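Glutathione S-transferase (Vibrio parahaemolyticus, PDB 7MIQ) probably catalyses the conjugation of glutathione to electrophilic substrates, as a two-subunit glutathione transferase of the Gtt2 class. Local coordinates at residues L55-D58 and T62-E65; K13-F18 and R71-A76; F173-N176 and E181-E184; D158-V163 and E194-R199. One frame throughout, in Å; residues are numbered along the deposited sequence.

Contacts 1 and 2 lie in the thioredoxin-like N-terminal domain, and contacts 3 and 4 follow along the chain in the helical C-terminal domain. Contact 1 is nested within the loop closed by contact 2. Their centres are about 11 Å apart, and Tyr72 packs on Leu55, Leu57 and Ile63. Both touch the second subunit. Contact 3 is likewise nested within the loop closed by contact 4, about 17 Å away between centres, and both use helix 162-177. The two domains meet where Phe18 of contact 2 packs on Val162 of contact 4, with centres about 15 Å apart. Contacts 1 and 3 are farthest apart, about 33 Å between centres, on opposite sides of the chain's centre.

Contact 1: residues L55-D58 and T62-E65; sequences LELD and TICE
Leu55 and Ile63 are joined by two backbone hydrogen bonds. Leu55 N donates to Ile63 O at 2.9 Å, and the bond is almost straight (171°). Ile63 N returns a bond to Leu55 O at 2.8 Å. Leu55 O also receives a CA-H...O contact from Thr62 CA at 3.1 Å, which makes two approaches to one oxygen. The pair is an antiparallel hydrogen-bonded one, and Glu56 with Thr62 forms the next, non-hydrogen-bonded pair. Strands 54-56 and 62-64 thus make a beta hairpin. It forms one edge of the four-stranded sheet of the thioredoxin-like domain, with 62-64 as the outermost strand within the chain.

The apolar contacts lie on the Leu55 and Ile63 face. CD1 of Ile63 comes within 4.4 Å of Leu55 CD2. The same methyl is 4.4 Å from Leu57 CD2, so it meets both leucines. Helix 66-76 covers this face through Ile69 and Tyr72, and Ala92 of the second subunit packs on Ile63.

On the other face, Glu56 passes Thr62 at an angle. Glu56 CG is anti to the backbone N (chi1 -171°), with the chain extended beyond it, which brings CG beside Thr62 CG2 at 4.1 Å. The polar ends turn to other partners. Glu56 OE1 is hydrogen-bonded to Tyr4 OH, and Thr62 OG1 is hydrogen-bonded to Lys46 O.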
loop_
_atom_site.group_PDB
_atom_site.type_symbol
_atom_site.label_atom_id
_atom_site.label_comp_id
_atom_site.label_asym_id
_atom_site.label_seq_id
_atom_site.Cartn_x
_atom_site.Cartn_y
_atom_site.Cartn_z
ATOM N N LEU A 55 6.690 15.792 -4.500
ATOM C CA LEU A 55 6.739 16.930 -3.589
ATOM C C LEU A 55 8.191 17.279 -3.298
ATOM O O LEU A 55 8.991 16.398 -2.971
ATOM C CB LEU A 55 6.008 16.620 -2.284
ATOM C CG LEU A 55 5.993 17.769 -1.275
ATOM C CD1 LEU A 55 5.101 18.899 -1.779
ATOM C CD2 LEU A 55 5.538 17.276 0.086
ATOM N N GLU A 56 8.530 18.562 -3.415
ATOM C CA GLU A 56 9.883 19.040 -3.159
ATOM C C GLU A 56 9.839 20.013 -1.990
ATOM O O GLU A 56 9.158 21.041 -2.063
ATOM C CB GLU A 56 10.478 19.706 -4.403
ATOM C CG GLU A 56 11.958 20.039 -4.282
ATOM C CD GLU A 56 12.507 20.708 -5.530
ATOM O OE1 GLU A 56 11.878 21.670 -6.022
ATOM O OE2 GLU A 56 13.565 20.266 -6.024
ATOM N N LEU A 57 10.547 19.682 -0.915
ATOM C CA LEU A 57 10.572 20.512 0.279
ATOM C C LEU A 57 11.499 21.711 0.081
ATOM O O LEU A 57 12.291 21.770 -0.862
ATOM C CB LEU A 57 11.022 19.692 1.488
ATOM C CG LEU A 57 10.268 18.387 1.733
ATOM C CD1 LEU A 57 10.706 17.745 3.042
ATOM C CD2 LEU A 57 8.766 18.632 1.715
ATOM N N ASP A 58 11.402 22.670 1.008
ATOM C CA ASP A 58 12.236 23.866 0.929
ATOM C C ASP A 58 13.720 23.527 0.871
ATOM O O ASP A 58 14.483 24.214 0.182
ATOM C CB ASP A 58 11.955 24.789 2.116
ATOM C CG ASP A 58 10.615 25.489 2.006
ATOM O OD1 ASP A 58 10.139 25.683 0.867
ATOM O OD2 ASP A 58 10.041 25.844 3.057
ATOM N N THR A 62 12.951 15.408 -1.792
ATOM C CA THR A 62 11.793 15.035 -2.596
ATOM C C THR A 62 11.092 13.810 -2.023
ATOM O O THR A 62 11.735 12.892 -1.502
ATOM C CB THR A 62 12.167 14.771 -4.061
ATOM O OG1 THR A 62 13.170 13.751 -4.137
ATOM C CG2 THR A 62 12.673 16.048 -4.724
ATOM N N ILE A 63 9.764 13.812 -2.131
ATOM C CA ILE A 63 8.901 12.730 -1.673
ATOM C C ILE A 63 7.986 12.355 -2.829
ATOM O O ILE A 63 7.306 13.223 -3.387
ATOM C CB ILE A 63 8.069 13.150 -0.443
ATOM C CG1 ILE A 63 8.986 13.559 0.715
ATOM C CG2 ILE A 63 7.122 12.030 -0.019
ATOM C CD1 ILE A 63 8.268 14.295 1.838
ATOM N N CYS A 64 7.988 11.078 -3.208
ATOM C CA CYS A 64 7.064 10.557 -4.208
ATOM C C CYS A 64 6.071 9.617 -3.528
ATOM O O CYS A 64 6.140 9.400 -2.315
ATOM C CB CYS A 64 7.824 9.868 -5.347
ATOM S SG CYS A 64 8.623 8.303 -4.921
ATOM N N GLU A 65 5.150 9.062 -4.332
ATOM C CA GLU A 65 3.986 8.282 -3.894
ATOM C C GLU A 65 2.908 9.199 -3.326
ATOM O O GLU A 65 3.157 9.929 -2.361
ATOM C CB GLU A 65 4.355 7.208 -2.860
ATOM C CG GLU A 65 5.136 6.037 -3.420
ATOM C CD GLU A 65 4.334 5.226 -4.423
ATOM O OE1 GLU A 65 3.104 5.095 -4.244
ATOM O OE2 GLU A 65 4.936 4.722 -5.394
#

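Contact 2: residues K13-F18 and R71-A76; sequences KRVSIF and RYLDEA
Phe18 meets Asp74 edge-on, where helices 10-22 and 66-76 pack together. Its CB bond points toward the second helix. CG stands anti to the backbone N (chi1 -168°), which carries the ring across to the other helix. Farther out, CD2 of Phe18 packs on Val162 CG2 of helix 162-177 at 3.9 Å, and Leu83 and Ile165 also touch this side chain, so the ring reaches the interface with the helical domain. CE1 lies 4.0 Å from Asp74 CB and also passes the backbone of that residue, 4.1 Å from Asp74 N. At the tip, CZ is 3.9 Å from Asp74 CB and 4.2 Å from Asp74 OD1. Asp74 CB sits in the plane of the ring, at its edge. The carboxylate stands nearly upright to the ring, with planes 85° apart.

One turn earlier on the first helix, Val15 adds a second point of touch. Its CG1 meets Leu73 CD1 at 3.9 Å, and the two side chains cross at about a right angle. Ile69 and Cys70 extend the same apolar seam, touching Val15 and Phe18. These two helices pack against each other in the thioredoxin-like domain.

No hydrogen bond joins the two segments. Asp74 offers its methylene to the ring. The contact therefore rests on apolar packing, and OD1 of the acid is hydrogen-bonded to Asn79 ND2.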
loop_
_atom_site.group_PDB
_atom_site.type_symbol
_atom_site.label_atom_id
_atom_site.label_comp_id
_atom_site.label_asym_id
_atom_site.label_seq_id
_atom_site.Cartn_x
_atom_site.Cartn_y
_atom_site.Cartn_z
ATOM N N LYS A 13 -4.342 14.036 -8.803
ATOM C CA LYS A 13 -5.603 14.484 -8.216
ATOM C C LYS A 13 -5.795 13.940 -6.805
ATOM O O LYS A 13 -6.489 14.561 -5.993
ATOM C CB LYS A 13 -6.781 14.067 -9.101
ATOM C CG LYS A 13 -6.937 14.886 -10.379
ATOM C CD LYS A 13 -7.138 16.364 -10.076
ATOM C CE LYS A 13 -7.410 17.152 -11.347
ATOM N NZ LYS A 13 -7.666 18.592 -11.072
ATOM N N ARG A 14 -5.215 12.777 -6.497
ATOM C CA ARG A 14 -5.283 12.274 -5.128
ATOM C C ARG A 14 -4.673 13.273 -4.155
ATOM O O ARG A 14 -5.212 13.503 -3.065
ATOM C CB ARG A 14 -4.579 10.921 -5.020
ATOM C CG ARG A 14 -5.304 9.777 -5.721
ATOM C CD ARG A 14 -4.488 8.496 -5.655
ATOM N NE ARG A 14 -4.583 7.845 -4.352
ATOM C CZ ARG A 14 -3.961 6.718 -4.035
ATOM N NH1 ARG A 14 -3.159 6.106 -4.892
ATOM N NH2 ARG A 14 -4.148 6.191 -2.829
ATOM N N VAL A 15 -3.553 13.884 -4.538
ATOM C CA VAL A 15 -2.906 14.876 -3.686
ATOM C C VAL A 15 -3.675 16.190 -3.696
ATOM O O VAL A 15 -3.812 16.847 -2.657
ATOM C CB VAL A 15 -1.443 15.071 -4.129
ATOM C CG1 VAL A 15 -0.779 16.190 -3.319
ATOM C CG2 VAL A 15 -0.673 13.766 -3.988
ATOM N N SER A 16 -4.181 16.596 -4.868
ATOM C CA SER A 16 -4.880 17.875 -4.980
ATOM C C SER A 16 -6.124 17.913 -4.101
ATOM O O SER A 16 -6.388 18.919 -3.432
ATOM C CB SER A 16 -5.264 18.148 -6.438
ATOM O OG SER A 16 -4.125 18.418 -7.233
ATOM N N ILE A 17 -6.909 16.834 -4.101
ATOM C CA ILE A 17 -8.113 16.790 -3.275
ATOM C C ILE A 17 -7.746 16.826 -1.795
ATOM O O ILE A 17 -8.375 17.535 -0.999
ATOM C CB ILE A 17 -8.942 15.542 -3.624
ATOM C CG1 ILE A 17 -9.446 15.622 -5.068
ATOM C CG2 ILE A 17 -10.106 15.373 -2.653
ATOM C CD1 ILE A 17 -10.012 14.300 -5.575
ATOM N N PHE A 18 -6.722 16.060 -1.407
ATOM C CA PHE A 18 -6.270 16.048 -0.019
ATOM C C PHE A 18 -5.831 17.437 0.427
ATOM O O PHE A 18 -6.189 17.895 1.519
ATOM C CB PHE A 18 -5.124 15.045 0.127
ATOM C CG PHE A 18 -4.755 14.728 1.550
ATOM C CD1 PHE A 18 -3.935 15.575 2.277
ATOM C CD2 PHE A 18 -5.205 13.563 2.147
ATOM C CE1 PHE A 18 -3.585 15.273 3.585
ATOM C CE2 PHE A 18 -4.860 13.252 3.453
ATOM C CZ PHE A 18 -4.052 14.109 4.174
ATOM N N ARG A 71 0.692 12.226 3.542
ATOM C CA ARG A 71 1.068 12.090 4.946
ATOM C C ARG A 71 1.942 13.255 5.396
ATOM O O ARG A 71 1.762 13.786 6.499
ATOM C CB ARG A 71 1.778 10.755 5.187
ATOM C CG ARG A 71 2.091 10.506 6.664
ATOM C CD ARG A 71 2.689 9.127 6.940
ATOM N NE ARG A 71 1.814 8.038 6.519
ATOM C CZ ARG A 71 0.722 7.653 7.168
ATOM N NH1 ARG A 71 0.317 8.269 8.268
ATOM N NH2 ARG A 71 0.016 6.629 6.698
ATOM N N TYR A 72 2.888 13.678 4.553
ATOM C CA TYR A 72 3.713 14.832 4.903
ATOM C C TYR A 72 2.873 16.102 4.973
ATOM O O TYR A 72 2.992 16.889 5.922
ATOM C CB TYR A 72 4.854 15.002 3.896
ATOM C CG TYR A 72 5.845 16.068 4.316
ATOM C CD1 TYR A 72 5.636 17.411 3.998
ATOM C CD2 TYR A 72 6.976 15.738 5.050
ATOM C CE1 TYR A 72 6.534 18.392 4.397
ATOM C CE2 TYR A 72 7.880 16.710 5.447
ATOM C CZ TYR A 72 7.652 18.033 5.120
ATOM O OH TYR A 72 8.547 18.997 5.521
ATOM N N LEU A 73 2.019 16.322 3.969
ATOM C CA LEU A 73 1.196 17.528 3.939
ATOM C C LEU A 73 0.230 17.585 5.111
ATOM O O LEU A 73 -0.102 18.677 5.584
ATOM C CB LEU A 73 0.420 17.603 2.625
ATOM C CG LEU A 73 1.247 17.758 1.349
ATOM C CD1 LEU A 73 0.356 17.583 0.116
ATOM C CD2 LEU A 73 1.955 19.101 1.328
ATOM N N ASP A 74 -0.245 16.425 5.579
ATOM C CA ASP A 74 -1.135 16.401 6.737
ATOM C C ASP A 74 -0.461 17.021 7.956
ATOM O O ASP A 74 -1.098 17.745 8.728
ATOM C CB ASP A 74 -1.570 14.964 7.028
ATOM C CG ASP A 74 -2.689 14.884 8.061
ATOM O OD1 ASP A 74 -3.625 15.706 7.995
ATOM O OD2 ASP A 74 -2.646 13.983 8.923
ATOM N N GLU A 75 0.834 16.761 8.138
ATOM C CA GLU A 75 1.561 17.366 9.244
ATOM C C GLU A 75 2.042 18.772 8.922
ATOM O O GLU A 75 2.261 19.566 9.844
ATOM C CB GLU A 75 2.749 16.488 9.637
ATOM C CG GLU A 75 2.349 15.108 10.117
ATOM C CD GLU A 75 3.522 14.310 10.645
ATOM O OE1 GLU A 75 4.303 14.860 11.450
ATOM O OE2 GLU A 75 3.669 13.137 10.249
ATOM N N ALA A 76 2.207 19.097 7.638
ATOM C CA ALA A 76 2.673 20.427 7.263
ATOM C C ALA A 76 1.591 21.481 7.455
ATOM O O ALA A 76 1.902 22.624 7.805
ATOM C CB ALA A 76 3.158 20.427 5.814
#

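Contact 3: residues F173-N176 and E181-E184; sequences FAVN and EVFE
A tight helix-to-helix turn in the C-terminal domain brings Val175 against Val182 and Phe183. Val175 lies near the end of helix 162-177, in a wider pi-type turn. Val182 opens the short helix 182-185, directly after Glu181 at the N-cap position. The backbones come close here, with the CA atoms of Val175 and Glu181 6.1 Å apart.

One methyl of Val175 does most of the touching. Its CG2 is 3.7 Å from Val182 CG2 and equally close to Val182 CB. The two valines pass each other at an angle. With Val175 CG1 anti to the backbone N (chi1 174°), CG2 is the branch left facing the short helix. Val182 has the same rotamer, and its CG2 is the methyl that faces back. That methyl also reaches Ala174 CB at 3.9 Å, so it spans two successive residues of the long helix.

Phe183 also touches the Val175 methyl. Val175 CG2 sits over one face of the ring, displaced toward the rim, and its nearest ring atom is Phe183 CE2 at 4.1 Å. No hydrogen bond joins the two segments, though Ala174 shares a backbone hydrogen bond with Ile180 in the connecting turn.

Helix 187-196 packs beside the short helix, with Ile189 on Val182 and Ala190 on Phe183. The Phe183 ring also meets that of Phe193, the planes at about 45°. On the long helix, Phe173 instead packs on helix 88-114, where its ring meets Phe110.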
loop_
_atom_site.group_PDB
_atom_site.type_symbol
_atom_site.label_atom_id
_atom_site.label_comp_id
_atom_site.label_asym_id
_atom_site.label_seq_id
_atom_site.Cartn_x
_atom_site.Cartn_y
_atom_site.Cartn_z
ATOM N N PHE A 173 -12.651 5.547 -11.778
ATOM C CA PHE A 173 -12.071 4.618 -12.743
ATOM C C PHE A 173 -13.122 3.649 -13.266
ATOM O O PHE A 173 -13.281 3.477 -14.481
ATOM C CB PHE A 173 -10.921 3.838 -12.099
ATOM C CG PHE A 173 -9.551 4.303 -12.503
ATOM C CD1 PHE A 173 -9.082 4.087 -13.785
ATOM C CD2 PHE A 173 -8.717 4.918 -11.582
ATOM C CE1 PHE A 173 -7.817 4.502 -14.154
ATOM C CE2 PHE A 173 -7.448 5.337 -11.946
ATOM C CZ PHE A 173 -7.001 5.127 -13.235
ATOM N N ALA A 174 -13.854 3.005 -12.353
ATOM C CA ALA A 174 -14.783 1.949 -12.743
ATOM C C ALA A 174 -15.889 2.478 -13.648
ATOM O O ALA A 174 -16.222 1.855 -14.663
ATOM C CB ALA A 174 -15.381 1.300 -11.493
ATOM N N VAL A 175 -16.468 3.626 -13.298
ATOM C CA VAL A 175 -17.611 4.150 -14.040
ATOM C C VAL A 175 -17.160 4.865 -15.310
ATOM O O VAL A 175 -17.651 4.577 -16.408
ATOM C CB VAL A 175 -18.450 5.079 -13.142
ATOM C CG1 VAL A 175 -19.548 5.748 -13.958
ATOM C CG2 VAL A 175 -19.048 4.296 -11.972
ATOM N N ASN A 176 -16.234 5.817 -15.182
ATOM C CA ASN A 176 -15.874 6.680 -16.301
ATOM C C ASN A 176 -14.728 6.139 -17.144
ATOM O O ASN A 176 -14.525 6.617 -18.265
ATOM C CB ASN A 176 -15.509 8.079 -15.792
ATOM C CG ASN A 176 -16.714 8.839 -15.284
ATOM O OD1 ASN A 176 -17.831 8.320 -15.292
ATOM N ND2 ASN A 176 -16.497 10.072 -14.835
ATOM N N GLU A 181 -21.421 -0.039 -14.698
ATOM C CA GLU A 181 -22.589 0.656 -14.152
ATOM C C GLU A 181 -22.681 0.395 -12.647
ATOM O O GLU A 181 -23.559 -0.309 -12.145
ATOM C CB GLU A 181 -23.855 0.227 -14.882
ATOM C CG GLU A 181 -23.867 0.618 -16.350
ATOM C CD GLU A 181 -25.223 0.428 -16.998
ATOM O OE1 GLU A 181 -26.147 -0.072 -16.321
ATOM O OE2 GLU A 181 -25.364 0.784 -18.186
ATOM N N VAL A 182 -21.744 1.008 -11.919
ATOM C CA VAL A 182 -21.619 0.760 -10.483
ATOM C C VAL A 182 -22.872 1.215 -9.750
ATOM O O VAL A 182 -23.412 0.498 -8.900
ATOM C CB VAL A 182 -20.365 1.457 -9.925
ATOM C CG1 VAL A 182 -20.304 1.311 -8.411
ATOM C CG2 VAL A 182 -19.108 0.900 -10.572
ATOM N N PHE A 183 -23.359 2.412 -10.080
ATOM C CA PHE A 183 -24.396 3.040 -9.272
ATOM C C PHE A 183 -25.755 2.384 -9.469
ATOM O O PHE A 183 -26.585 2.405 -8.554
ATOM C CB PHE A 183 -24.455 4.530 -9.590
ATOM C CG PHE A 183 -23.155 5.242 -9.343
ATOM C CD1 PHE A 183 -22.331 4.855 -8.293
ATOM C CD2 PHE A 183 -22.742 6.274 -10.166
ATOM C CE1 PHE A 183 -21.128 5.495 -8.063
ATOM C CE2 PHE A 183 -21.536 6.922 -9.939
ATOM C CZ PHE A 183 -20.730 6.528 -8.887
ATOM N N GLU A 184 -26.004 1.802 -10.645
ATOM C CA GLU A 184 -27.237 1.045 -10.840
ATOM C C GLU A 184 -27.277 -0.179 -9.937
ATOM O O GLU A 184 -28.322 -0.506 -9.362
ATOM C CB GLU A 184 -27.375 0.620 -12.304
ATOM C CG GLU A 184 -27.512 1.763 -13.289
ATOM C CD GLU A 184 -28.789 2.548 -13.099
ATOM O OE1 GLU A 184 -29.877 1.975 -13.317
ATOM O OE2 GLU A 184 -28.706 3.736 -12.722
#

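Contact 4: residues D158-V163 and E194-R199; sequences DQFSVV and EQVSAR
Arg199 lays its guanidinium flat on the Phe160 ring. The planes are 4° apart and the centres 3.6 Å. This is a cation-pi stack: Arg199 CZ is 15° off the ring normal. The side chains arrive from opposite directions. Arg199 NE lies over the middle of the ring, while NH2 is 3.5 Å from Phe160 CD2. Arg199 NH1 reaches past the ring toward its stem, 3.7 Å from Phe160 CB. Nearer the backbone, Arg199 CD adds a CH-pi contact, 4.0 Å from the ring centroid. The bend of the arginine chain at chi3 (68°) lets both the methylene and the guanidinium lie on this one face. Val196 touches the ring at its edge instead, with Val196 CG1 4.1 Å from Phe160 CE1.

In the next shell, Glu21 OE2 of helix 10-22 forms a salt bridge with Arg199 NE, and Glu21 also touches Phe160. It probably helps fix the rotation of the guanidinium and offsets its charge. The contact thus ties the thioredoxin-like domain to the helical one.

Phe160 comes just before Ser161, the N-cap of helix 162-177. Ser161 and Asp164 stand at the N-cap and N3 positions of the N-capping box known at this helix in glutathione transferases. Asp164 OD2 accepts from Ser161 N, while Ser161 OG here accepts from Val163 N at 3.2 Å. Phe160 also touches Ile165, the hydrophobic staple that goes with this box. On the other segment, a type I beta turn from Val196 to Arg199 follows helix 187-196. Its Arg199 N to Val196 O bond, 3.0 Å long, helps place the arginine.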
loop_
_atom_site.group_PDB
_atom_site.type_symbol
_atom_site.label_atom_id
_atom_site.label_comp_id
_atom_site.label_asym_id
_atom_site.label_seq_id
_atom_site.Cartn_x
_atom_site.Cartn_y
_atom_site.Cartn_z
ATOM N N ASP A 158 -16.583 5.840 10.513
ATOM C CA ASP A 158 -17.767 6.681 10.388
ATOM C C ASP A 158 -17.435 8.125 10.033
ATOM O O ASP A 158 -18.354 8.940 9.903
ATOM C CB ASP A 158 -18.592 6.631 11.675
ATOM C CG ASP A 158 -19.360 5.333 11.819
ATOM O OD1 ASP A 158 -20.017 4.925 10.835
ATOM O OD2 ASP A 158 -19.289 4.714 12.899
ATOM N N GLN A 159 -16.158 8.461 9.866
ATOM C CA GLN A 159 -15.752 9.801 9.477
ATOM C C GLN A 159 -15.060 9.759 8.123
ATOM O O GLN A 159 -14.408 8.770 7.770
ATOM C CB GLN A 159 -14.817 10.434 10.520
ATOM C CG GLN A 159 -15.517 10.925 11.781
ATOM C CD GLN A 159 -15.979 9.796 12.678
ATOM O OE1 GLN A 159 -15.188 8.941 13.081
ATOM N NE2 GLN A 159 -17.269 9.782 12.993
ATOM N N PHE A 160 -15.228 10.839 7.361
ATOM C CA PHE A 160 -14.504 11.005 6.107
ATOM C C PHE A 160 -13.005 10.925 6.364
ATOM O O PHE A 160 -12.493 11.540 7.304
ATOM C CB PHE A 160 -14.872 12.347 5.468
ATOM C CG PHE A 160 -14.122 12.651 4.199
ATOM C CD1 PHE A 160 -14.559 12.149 2.983
ATOM C CD2 PHE A 160 -12.991 13.459 4.220
ATOM C CE1 PHE A 160 -13.877 12.431 1.811
ATOM C CE2 PHE A 160 -12.300 13.743 3.052
ATOM C CZ PHE A 160 -12.744 13.229 1.846
ATOM N N SER A 161 -12.301 10.160 5.530
ATOM C CA SER A 161 -10.866 9.969 5.684
ATOM C C SER A 161 -10.221 9.891 4.307
ATOM O O SER A 161 -10.896 9.937 3.275
ATOM C CB SER A 161 -10.556 8.704 6.492
ATOM O OG SER A 161 -10.744 7.544 5.697
ATOM N N VAL A 162 -8.892 9.747 4.302
ATOM C CA VAL A 162 -8.146 9.637 3.051
ATOM C C VAL A 162 -8.617 8.441 2.228
ATOM O O VAL A 162 -8.508 8.445 0.996
ATOM C CB VAL A 162 -6.634 9.562 3.351
ATOM C CG1 VAL A 162 -6.302 8.274 4.093
ATOM C CG2 VAL A 162 -5.817 9.684 2.065
ATOM N N VAL A 163 -9.150 7.404 2.883
ATOM C CA VAL A 163 -9.630 6.239 2.142
ATOM C C VAL A 163 -10.784 6.619 1.226
ATOM O O VAL A 163 -10.950 6.041 0.144
ATOM C CB VAL A 163 -10.029 5.108 3.111
ATOM C CG1 VAL A 163 -10.442 3.859 2.334
ATOM C CG2 VAL A 163 -8.879 4.787 4.059
ATOM N N GLU A 194 -22.462 9.909 -4.028
ATOM C CA GLU A 194 -23.217 11.158 -4.095
ATOM C C GLU A 194 -22.802 12.097 -2.969
ATOM O O GLU A 194 -22.663 13.308 -3.174
ATOM C CB GLU A 194 -24.717 10.863 -4.032
ATOM C CG GLU A 194 -25.613 12.097 -3.976
ATOM C CD GLU A 194 -26.069 12.566 -5.350
ATOM O OE1 GLU A 194 -25.734 11.902 -6.356
ATOM O OE2 GLU A 194 -26.766 13.603 -5.424
ATOM N N GLN A 195 -22.570 11.539 -1.781
ATOM C CA GLN A 195 -22.183 12.328 -0.617
ATOM C C GLN A 195 -20.779 12.902 -0.781
ATOM O O GLN A 195 -20.565 14.108 -0.621
ATOM C CB GLN A 195 -22.273 11.434 0.622
ATOM C CG GLN A 195 -22.227 12.116 1.960
ATOM C CD GLN A 195 -22.610 11.158 3.076
ATOM O OE1 GLN A 195 -23.295 10.157 2.843
ATOM N NE2 GLN A 195 -22.164 11.453 4.289
ATOM N N VAL A 196 -19.812 12.047 -1.115
ATOM C CA VAL A 196 -18.422 12.485 -1.209
ATOM C C VAL A 196 -18.229 13.437 -2.385
ATOM O O VAL A 196 -17.547 14.462 -2.264
ATOM C CB VAL A 196 -17.494 11.259 -1.302
ATOM C CG1 VAL A 196 -16.074 11.683 -1.616
ATOM C CG2 VAL A 196 -17.536 10.467 -0.001
ATOM N N SER A 197 -18.831 13.126 -3.537
ATOM C CA SER A 197 -18.649 13.970 -4.715
ATOM C C SER A 197 -19.264 15.354 -4.554
ATOM O O SER A 197 -19.002 16.227 -5.389
ATOM C CB SER A 197 -19.236 13.292 -5.957
ATOM O OG SER A 197 -20.653 13.310 -5.919
ATOM N N ALA A 198 -20.067 15.575 -3.514
ATOM C CA ALA A 198 -20.634 16.885 -3.225
ATOM C C ALA A 198 -19.728 17.759 -2.363
ATOM O O ALA A 198 -20.019 18.950 -2.201
ATOM C CB ALA A 198 -21.991 16.730 -2.530
ATOM N N ARG A 199 -18.650 17.208 -1.807
ATOM C CA ARG A 199 -17.769 17.984 -0.945
ATOM C C ARG A 199 -17.031 19.047 -1.753
ATOM O O ARG A 199 -16.692 18.846 -2.920
ATOM C CB ARG A 199 -16.760 17.070 -0.243
ATOM C CG ARG A 199 -17.383 16.023 0.670
ATOM C CD ARG A 199 -16.323 15.072 1.242
ATOM N NE ARG A 199 -15.429 15.740 2.182
ATOM C CZ ARG A 199 -15.630 15.805 3.491
ATOM N NH1 ARG A 199 -16.685 15.240 4.056
ATOM N NH2 ARG A 199 -14.752 16.452 4.253
#